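Local coordinates for protein NADPH-flavin oxidoreductase (Helicobacter pylori, PDB 2H0U) that probably works as an FMN-dependent oxidoreductase of the nitroreductase family, passing electrons from NAD(P)H through its bound flavin, at residues 39-44 / 146-151; 46-51 / 139-144. One frame throughout, in Å; residues are numbered along the deposited sequence.

Contact 1: residues 39-44 / 146-151; sequences LAPSSI and MANMMM. With FMN (flavin mononucleotide), chain B.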
loop_
_atom_site.group_PDB
_atom_site.type_symbol
_atom_site.label_atom_id
_atom_site.label_comp_id
_atom_site.label_asym_id
_atom_site.label_seq_id
_atom_site.Cartn_x
_atom_site.Cartn_y
_atom_site.Cartn_z
ATOM N N LEU A 39 13.249 3.686 1.851
ATOM C CA LEU A 39 13.173 3.136 3.208
ATOM C C LEU A 39 11.873 2.422 3.515
ATOM O O LEU A 39 11.711 1.896 4.629
ATOM C CB LEU A 39 13.385 4.263 4.230
ATOM C CG LEU A 39 14.778 4.901 4.106
ATOM C CD1 LEU A 39 14.793 6.085 5.023
ATOM C CD2 LEU A 39 15.899 3.896 4.518
ATOM N N ALA A 40 10.938 2.369 2.561
ATOM C CA ALA A 40 9.687 1.654 2.822
ATOM C C ALA A 40 9.885 0.183 3.170
ATOM O O ALA A 40 10.813 -0.469 2.652
ATOM C CB ALA A 40 8.726 1.774 1.613
ATOM N N PRO A 41 9.005 -0.366 4.042
ATOM C CA PRO A 41 9.062 -1.825 4.359
ATOM C C PRO A 41 8.427 -2.643 3.272
ATOM O O PRO A 41 7.596 -2.124 2.485
ATOM C CB PRO A 41 8.226 -1.957 5.633
ATOM C CG PRO A 41 7.184 -0.751 5.528
ATOM C CD PRO A 41 7.940 0.355 4.782
ATOM N N SER A 42 8.799 -3.919 3.228
ATOM C CA SER A 42 8.213 -4.841 2.255
ATOM C C SER A 42 8.204 -6.216 2.880
ATOM O O SER A 42 9.018 -6.502 3.749
ATOM C CB SER A 42 9.031 -4.878 0.961
ATOM O OG SER A 42 10.410 -5.121 1.251
ATOM N N SER A 43 7.314 -7.077 2.404
ATOM C CA SER A 43 7.249 -8.448 2.898
ATOM C C SER A 43 8.596 -9.156 2.706
ATOM O O SER A 43 9.162 -9.138 1.596
ATOM C CB SER A 43 6.141 -9.198 2.177
ATOM O OG SER A 43 5.961 -10.463 2.801
ATOM N N ILE A 44 9.124 -9.719 3.807
ATOM C CA ILE A 44 10.387 -10.484 3.853
ATOM C C ILE A 44 11.573 -9.552 3.578
ATOM O O ILE A 44 12.686 -9.995 3.290
ATOM C CB ILE A 44 10.434 -11.714 2.881
ATOM C CG1 ILE A 44 9.040 -12.340 2.686
ATOM C CG2 ILE A 44 11.487 -12.779 3.403
ATOM C CD1 ILE A 44 8.959 -13.557 1.710
HETATM N N MSE A 146 4.577 3.834 -2.215
HETATM C CA MSE A 146 3.912 5.049 -2.744
HETATM C C MSE A 146 3.142 5.790 -1.643
HETATM O O MSE A 146 3.212 7.027 -1.541
HETATM C CB MSE A 146 2.963 4.661 -3.908
HETATM C CG MSE A 146 2.086 5.822 -4.330
HETATM SE SE MSE A 146 0.716 5.330 -5.638
HETATM C CE MSE A 146 -0.469 4.275 -4.479
ATOM N N ALA A 147 2.433 5.036 -0.788
ATOM C CA ALA A 147 1.698 5.644 0.350
ATOM C C ALA A 147 2.634 6.449 1.270
ATOM O O ALA A 147 2.314 7.575 1.676
ATOM C CB ALA A 147 0.948 4.539 1.193
ATOM N N ASN A 148 3.771 5.848 1.634
ATOM C CA ASN A 148 4.712 6.498 2.502
ATOM C C ASN A 148 5.202 7.827 1.877
ATOM O O ASN A 148 5.335 8.857 2.578
ATOM C CB ASN A 148 5.897 5.556 2.796
ATOM C CG ASN A 148 5.523 4.484 3.783
ATOM O OD1 ASN A 148 4.356 4.399 4.179
ATOM N ND2 ASN A 148 6.495 3.682 4.211
HETATM N N MSE A 149 5.489 7.793 0.581
HETATM C CA MSE A 149 5.892 9.016 -0.134
HETATM C C MSE A 149 4.799 10.086 -0.117
HETATM O O MSE A 149 5.076 11.257 0.097
HETATM C CB MSE A 149 6.315 8.687 -1.580
HETATM C CG MSE A 149 7.649 7.898 -1.554
HETATM SE SE MSE A 149 8.306 7.531 -3.359
HETATM C CE MSE A 149 8.656 9.389 -4.017
HETATM N N MSE A 150 3.550 9.712 -0.402
HETATM C CA MSE A 150 2.469 10.711 -0.357
HETATM C C MSE A 150 2.290 11.283 1.022
HETATM O O MSE A 150 2.062 12.488 1.176
HETATM C CB MSE A 150 1.155 10.091 -0.826
HETATM C CG MSE A 150 1.336 9.684 -2.263
HETATM SE SE MSE A 150 -0.412 9.157 -2.978
HETATM C CE MSE A 150 -0.692 7.573 -1.955
HETATM N N MSE A 151 2.407 10.436 2.058
HETATM C CA MSE A 151 2.231 10.947 3.395
HETATM C C MSE A 151 3.406 11.861 3.811
HETATM O O MSE A 151 3.201 12.906 4.427
HETATM C CB MSE A 151 1.998 9.787 4.398
HETATM C CG MSE A 151 1.707 10.284 5.817
HETATM SE SE MSE A 151 -0.150 10.932 5.816
HETATM C CE MSE A 151 -0.893 10.050 4.207
HETATM N N1 FMN B . 7.503 -9.497 9.788
HETATM C C2 FMN B . 7.216 -10.645 10.514
HETATM O O2 FMN B . 7.957 -10.961 11.436
HETATM N N3 FMN B . 6.153 -11.449 10.191
HETATM C C4 FMN B . 5.359 -11.130 9.119
HETATM O O4 FMN B . 4.326 -11.766 8.923
HETATM C C4A FMN B . 5.671 -9.983 8.357
HETATM N N5 FMN B . 4.891 -9.648 7.278
HETATM C C5A FMN B . 5.111 -8.475 6.575
HETATM C C6 FMN B . 4.248 -8.183 5.499
HETATM C C7 FMN B . 4.480 -6.998 4.782
HETATM C C7M FMN B . 3.370 -6.493 3.905
HETATM C C8 FMN B . 5.559 -6.146 5.085
HETATM C C8M FMN B . 5.600 -4.735 4.483
HETATM C C9 FMN B . 6.395 -6.457 6.146
HETATM C C9A FMN B . 6.184 -7.640 6.885
HETATM N N10 FMN B . 7.031 -7.989 7.946
HETATM C C10 FMN B . 6.738 -9.152 8.701
HETATM C "C1'" FMN B . 8.211 -7.153 8.346
HETATM C "C2'" FMN B . 9.302 -7.116 7.266
HETATM O "O2'" FMN B . 10.193 -8.180 7.504
HETATM C "C3'" FMN B . 10.016 -5.765 7.401
HETATM O "O3'" FMN B . 9.112 -4.713 7.128
HETATM C "C4'" FMN B . 11.192 -5.551 6.454
HETATM O "O4'" FMN B . 12.205 -6.480 6.800
HETATM C "C5'" FMN B . 11.775 -4.125 6.467
HETATM O "O5'" FMN B . 12.217 -3.864 7.812
HETATM P P FMN B . 11.622 -2.611 8.613
HETATM O O1P FMN B . 10.123 -2.745 8.548
HETATM O O2P FMN B . 12.135 -2.742 10.046
HETATM O O3P FMN B . 12.085 -1.320 7.989
#
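The amide nitrogen ND2 of Asn148 rests against two residues of the 39-44 loop. It lies 3.7 Å from Pro41 CD and 3.9 Å from Ala40 CB. These are van der Waals contacts to carbon, so packing alone joins the pair. Asn148 CG stands beside its backbone N and anti to the carbonyl carbon (chi1 -76°), which sends the amide out from helix 131-155 to the loop. The methyl group of Ala40 points at the helix. The Pro41 ring and the Asn148 side chain approach from opposite directions. All three residues are buried.

The same loop bends round the flavin. Pro41 CB is 3.3 Å from the ribityl oxygen O3' of FMN and 3.6 Å from its phosphate oxygen O1P. Farther on, the backbone covers one face of the dimethylbenzene ring: Ser43 N sits 3.3 Å from FMN C8, above the ring plane and slightly displaced from that atom. Ser43 CB lies over the same face, 3.8 Å from FMN C7. The nitroreductase family typically binds its flavin at the dimer interface, and here the second subunit supplies much of the grip. Its Arg206 bonds both Ala40 O and the FMN. Ser43 OG is hydrogen-bonded to OE1 of Glu164 of the second subunit; a chi1 of -172° turns OG that way.

Helix 131-155 also faces that subunit. Ala147 packs on Ala147 of the other chain, and Asn148 on its Met151. The selenomethionines Met146, Met149 and Met150 instead reach strand 186-195.

Contact 2: residues 46-51 / 139-144; sequences LEPWKM and SKQTYI. With FMN (flavin mononucleotide), chain B.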
loop_
_atom_site.group_PDB
_atom_site.type_symbol
_atom_site.label_atom_id
_atom_site.label_comp_id
_atom_site.label_asym_id
_atom_site.label_seq_id
_atom_site.Cartn_x
_atom_site.Cartn_y
_atom_site.Cartn_z
ATOM N N LEU A 46 12.109 -7.822 0.918
ATOM C CA LEU A 46 12.699 -8.138 -0.393
ATOM C C LEU A 46 12.821 -6.906 -1.288
ATOM O O LEU A 46 13.535 -6.948 -2.273
ATOM C CB LEU A 46 11.935 -9.235 -1.121
ATOM C CG LEU A 46 12.008 -10.620 -0.448
ATOM C CD1 LEU A 46 11.024 -11.551 -1.202
ATOM C CD2 LEU A 46 13.406 -11.146 -0.420
ATOM N N GLU A 47 12.145 -5.801 -0.919
ATOM C CA GLU A 47 12.179 -4.551 -1.729
ATOM C C GLU A 47 11.988 -4.869 -3.212
ATOM O O GLU A 47 12.846 -4.514 -4.037
ATOM C CB GLU A 47 13.531 -3.819 -1.556
ATOM C CG GLU A 47 13.871 -3.363 -0.174
ATOM C CD GLU A 47 15.362 -2.956 -0.065
ATOM O OE1 GLU A 47 15.766 -1.970 -0.716
ATOM O OE2 GLU A 47 16.080 -3.589 0.712
ATOM N N PRO A 48 10.858 -5.523 -3.584
ATOM C CA PRO A 48 10.776 -6.049 -4.937
ATOM C C PRO A 48 10.304 -4.996 -5.928
ATOM O O PRO A 48 9.230 -5.144 -6.557
ATOM C CB PRO A 48 9.737 -7.161 -4.787
ATOM C CG PRO A 48 8.707 -6.517 -3.796
ATOM C CD PRO A 48 9.627 -5.815 -2.800
ATOM N N TRP A 49 11.066 -3.909 -6.012
ATOM C CA TRP A 49 10.597 -2.689 -6.658
ATOM C C TRP A 49 11.694 -1.870 -7.327
ATOM O O TRP A 49 12.878 -2.049 -7.068
ATOM C CB TRP A 49 9.805 -1.817 -5.680
ATOM C CG TRP A 49 10.496 -1.468 -4.391
ATOM C CD1 TRP A 49 11.779 -0.995 -4.237
ATOM C CD2 TRP A 49 9.918 -1.523 -3.082
ATOM N NE1 TRP A 49 12.035 -0.773 -2.897
ATOM C CE2 TRP A 49 10.915 -1.106 -2.167
ATOM C CE3 TRP A 49 8.653 -1.902 -2.593
ATOM C CZ2 TRP A 49 10.673 -0.989 -0.798
ATOM C CZ3 TRP A 49 8.414 -1.827 -1.199
ATOM C CH2 TRP A 49 9.425 -1.356 -0.323
ATOM N N LYS A 50 11.275 -0.953 -8.197
ATOM C CA LYS A 50 12.183 0.072 -8.688
ATOM C C LYS A 50 11.317 1.231 -9.139
ATOM O O LYS A 50 10.318 1.016 -9.840
ATOM C CB LYS A 50 13.012 -0.430 -9.884
ATOM C CG LYS A 50 13.970 0.669 -10.409
ATOM C CD LYS A 50 15.006 0.091 -11.371
ATOM C CE LYS A 50 15.921 1.242 -11.853
ATOM N NZ LYS A 50 17.097 0.768 -12.655
HETATM N N MSE A 51 11.702 2.441 -8.745
HETATM C CA MSE A 51 10.949 3.651 -9.123
HETATM C C MSE A 51 11.585 4.380 -10.305
HETATM O O MSE A 51 12.815 4.541 -10.328
HETATM C CB MSE A 51 10.957 4.614 -7.928
HETATM C CG MSE A 51 10.120 4.076 -6.753
HETATM SE SE MSE A 51 10.123 5.288 -5.233
HETATM C CE MSE A 51 11.972 5.040 -4.707
ATOM N N SER A 139 3.561 -6.018 -6.261
ATOM C CA SER A 139 2.858 -4.726 -6.471
ATOM C C SER A 139 2.230 -4.161 -5.192
ATOM O O SER A 139 2.315 -2.963 -4.908
ATOM C CB SER A 139 1.786 -4.908 -7.575
ATOM O OG SER A 139 0.975 -3.727 -7.755
ATOM N N LYS A 140 1.612 -5.018 -4.397
ATOM C CA LYS A 140 1.120 -4.584 -3.068
ATOM C C LYS A 140 2.213 -3.860 -2.241
ATOM O O LYS A 140 1.928 -2.853 -1.557
ATOM C CB LYS A 140 0.565 -5.809 -2.288
ATOM C CG LYS A 140 -0.760 -6.350 -2.880
ATOM C CD LYS A 140 -1.211 -7.643 -2.118
ATOM C CE LYS A 140 -2.219 -8.391 -3.013
ATOM N NZ LYS A 140 -2.896 -9.470 -2.172
ATOM N N GLN A 141 3.437 -4.395 -2.273
ATOM C CA GLN A 141 4.531 -3.799 -1.504
ATOM C C GLN A 141 4.781 -2.376 -2.030
ATOM O O GLN A 141 5.013 -1.459 -1.237
ATOM C CB GLN A 141 5.841 -4.624 -1.613
ATOM C CG GLN A 141 5.649 -6.189 -1.447
ATOM C CD GLN A 141 4.892 -6.571 -0.189
ATOM O OE1 GLN A 141 5.229 -6.135 0.913
ATOM N NE2 GLN A 141 3.875 -7.408 -0.348
ATOM N N THR A 142 4.721 -2.196 -3.343
ATOM C CA THR A 142 4.906 -0.853 -3.907
ATOM C C THR A 142 3.816 0.125 -3.499
ATOM O O THR A 142 4.037 1.342 -3.514
ATOM C CB THR A 142 4.991 -0.809 -5.473
ATOM O OG1 THR A 142 3.733 -1.198 -6.075
ATOM C CG2 THR A 142 6.145 -1.657 -6.001
ATOM N N TYR A 143 2.641 -0.377 -3.133
ATOM C CA TYR A 143 1.588 0.574 -2.690
ATOM C C TYR A 143 1.985 1.164 -1.341
ATOM O O TYR A 143 1.659 2.304 -1.056
ATOM C CB TYR A 143 0.199 -0.076 -2.652
ATOM C CG TYR A 143 -0.525 -0.059 -4.014
ATOM C CD1 TYR A 143 0.071 -0.641 -5.140
ATOM C CD2 TYR A 143 -1.769 0.577 -4.177
ATOM C CE1 TYR A 143 -0.555 -0.627 -6.425
ATOM C CE2 TYR A 143 -2.427 0.578 -5.442
ATOM C CZ TYR A 143 -1.782 -0.023 -6.549
ATOM O OH TYR A 143 -2.333 -0.043 -7.795
ATOM N N ILE A 144 2.645 0.362 -0.485
ATOM C CA ILE A 144 3.223 0.891 0.777
ATOM C C ILE A 144 4.252 1.988 0.443
ATOM O O ILE A 144 4.244 3.069 1.011
ATOM C CB ILE A 144 3.896 -0.208 1.628
ATOM C CG1 ILE A 144 2.885 -1.296 1.950
ATOM C CG2 ILE A 144 4.535 0.422 2.941
ATOM C CD1 ILE A 144 3.601 -2.543 2.704
HETATM N N1 FMN B . 7.503 -9.497 9.788
HETATM C C2 FMN B . 7.216 -10.645 10.514
HETATM O O2 FMN B . 7.957 -10.961 11.436
HETATM N N3 FMN B . 6.153 -11.449 10.191
HETATM C C4 FMN B . 5.359 -11.130 9.119
HETATM O O4 FMN B . 4.326 -11.766 8.923
HETATM C C4A FMN B . 5.671 -9.983 8.357
HETATM N N5 FMN B . 4.891 -9.648 7.278
HETATM C C5A FMN B . 5.111 -8.475 6.575
HETATM C C6 FMN B . 4.248 -8.183 5.499
HETATM C C7 FMN B . 4.480 -6.998 4.782
HETATM C C7M FMN B . 3.370 -6.493 3.905
HETATM C C8 FMN B . 5.559 -6.146 5.085
HETATM C C8M FMN B . 5.600 -4.735 4.483
HETATM C C9 FMN B . 6.395 -6.457 6.146
HETATM C C9A FMN B . 6.184 -7.640 6.885
HETATM N N10 FMN B . 7.031 -7.989 7.946
HETATM C C10 FMN B . 6.738 -9.152 8.701
HETATM C "C1'" FMN B . 8.211 -7.153 8.346
HETATM C "C2'" FMN B . 9.302 -7.116 7.266
HETATM O "O2'" FMN B . 10.193 -8.180 7.504
HETATM C "C3'" FMN B . 10.016 -5.765 7.401
HETATM O "O3'" FMN B . 9.112 -4.713 7.128
HETATM C "C4'" FMN B . 11.192 -5.551 6.454
HETATM O "O4'" FMN B . 12.205 -6.480 6.800
HETATM C "C5'" FMN B . 11.775 -4.125 6.467
HETATM O "O5'" FMN B . 12.217 -3.864 7.812
HETATM P P FMN B . 11.622 -2.611 8.613
HETATM O O1P FMN B . 10.123 -2.745 8.548
HETATM O O2P FMN B . 12.135 -2.742 10.046
HETATM O O3P FMN B . 12.085 -1.320 7.989
#
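Pro48 is the first residue of 46-51 to meet helix 131-155. Its CG is 3.9 Å from Gln141 CG, and the two side chains cross at about a right angle. Pro48 is also the centre of an inverse gamma turn, closed by Trp49 N bonding to Glu47 O at 2.7 Å. The tight turn brings Glu47 CA over the centre of the Trp49 indole, 3.7 Å above its plane. Pro48 CD covers the same face nearer the rim.

Trp49 follows and buries the most surface here. Its CG takes the crowded position between backbone N and carbonyl carbon (chi1 54°), which folds the ring back over the turn. The benzo part of the indole then reaches the helix backbone: CZ3 is 3.4 Å from Gln141 O, which lies oblique to the ring. Thr142 N lies at the ring edge, near its plane. Trp49 CB meets the methyl CG2 of Thr142 at 3.7 Å. The other branch, OG1, turns back along the helix and donates a short 2.5 Å bond to a lone pair of Ser139 O. It also bonds Ser189 OG.

Gln141 bends at chi2 (-52°), so its amide leaves the proline for the cofactor. Gln141 OE1 accepts from Ser43 N. Gln141 OE1 also lies 3.5 Å from FMN C7M, a ring methyl. NE2 bonds Trp137 O, so both ends of the amide are held. Ile144 CD1 adds a 3.5 Å contact to FMN C8M.

Tyr143, on the same helix, touches the other FMN, so helix 131-155 contributes to both flavin sites. Strand 49-54 is an outer strand of the chain's antiparallel sheet, beside strand 79-86. At Met51 it pairs in parallel with a strand of the second subunit. Helix 131-155 packs on this sheet and touches strand 186-195 through Tyr143.

In the fold
Both contacts are buried, with centres about 8 Å apart, and both lean on helix 131-155 beside one FMN. Contact 1 is the smaller: a single asparagine amide meets a loop. Contact 2 buries more than twice the surface, with an indole whose benzo part meets the helix backbone. Neither joins its two segments by a hydrogen bond. The polar links run between the contacts: Ser43 N with Gln141 OE1, and Ser42 OG with Glu47 N. Trp49 CH2 also packs 3.4 Å from both Ala40 O and Pro41 O. Contact 1 runs from the flavin phosphate and ribityl chain to the face of the dimethylbenzene ring. Contact 2 meets the flavin at its two methyl groups and carries on into the sheet.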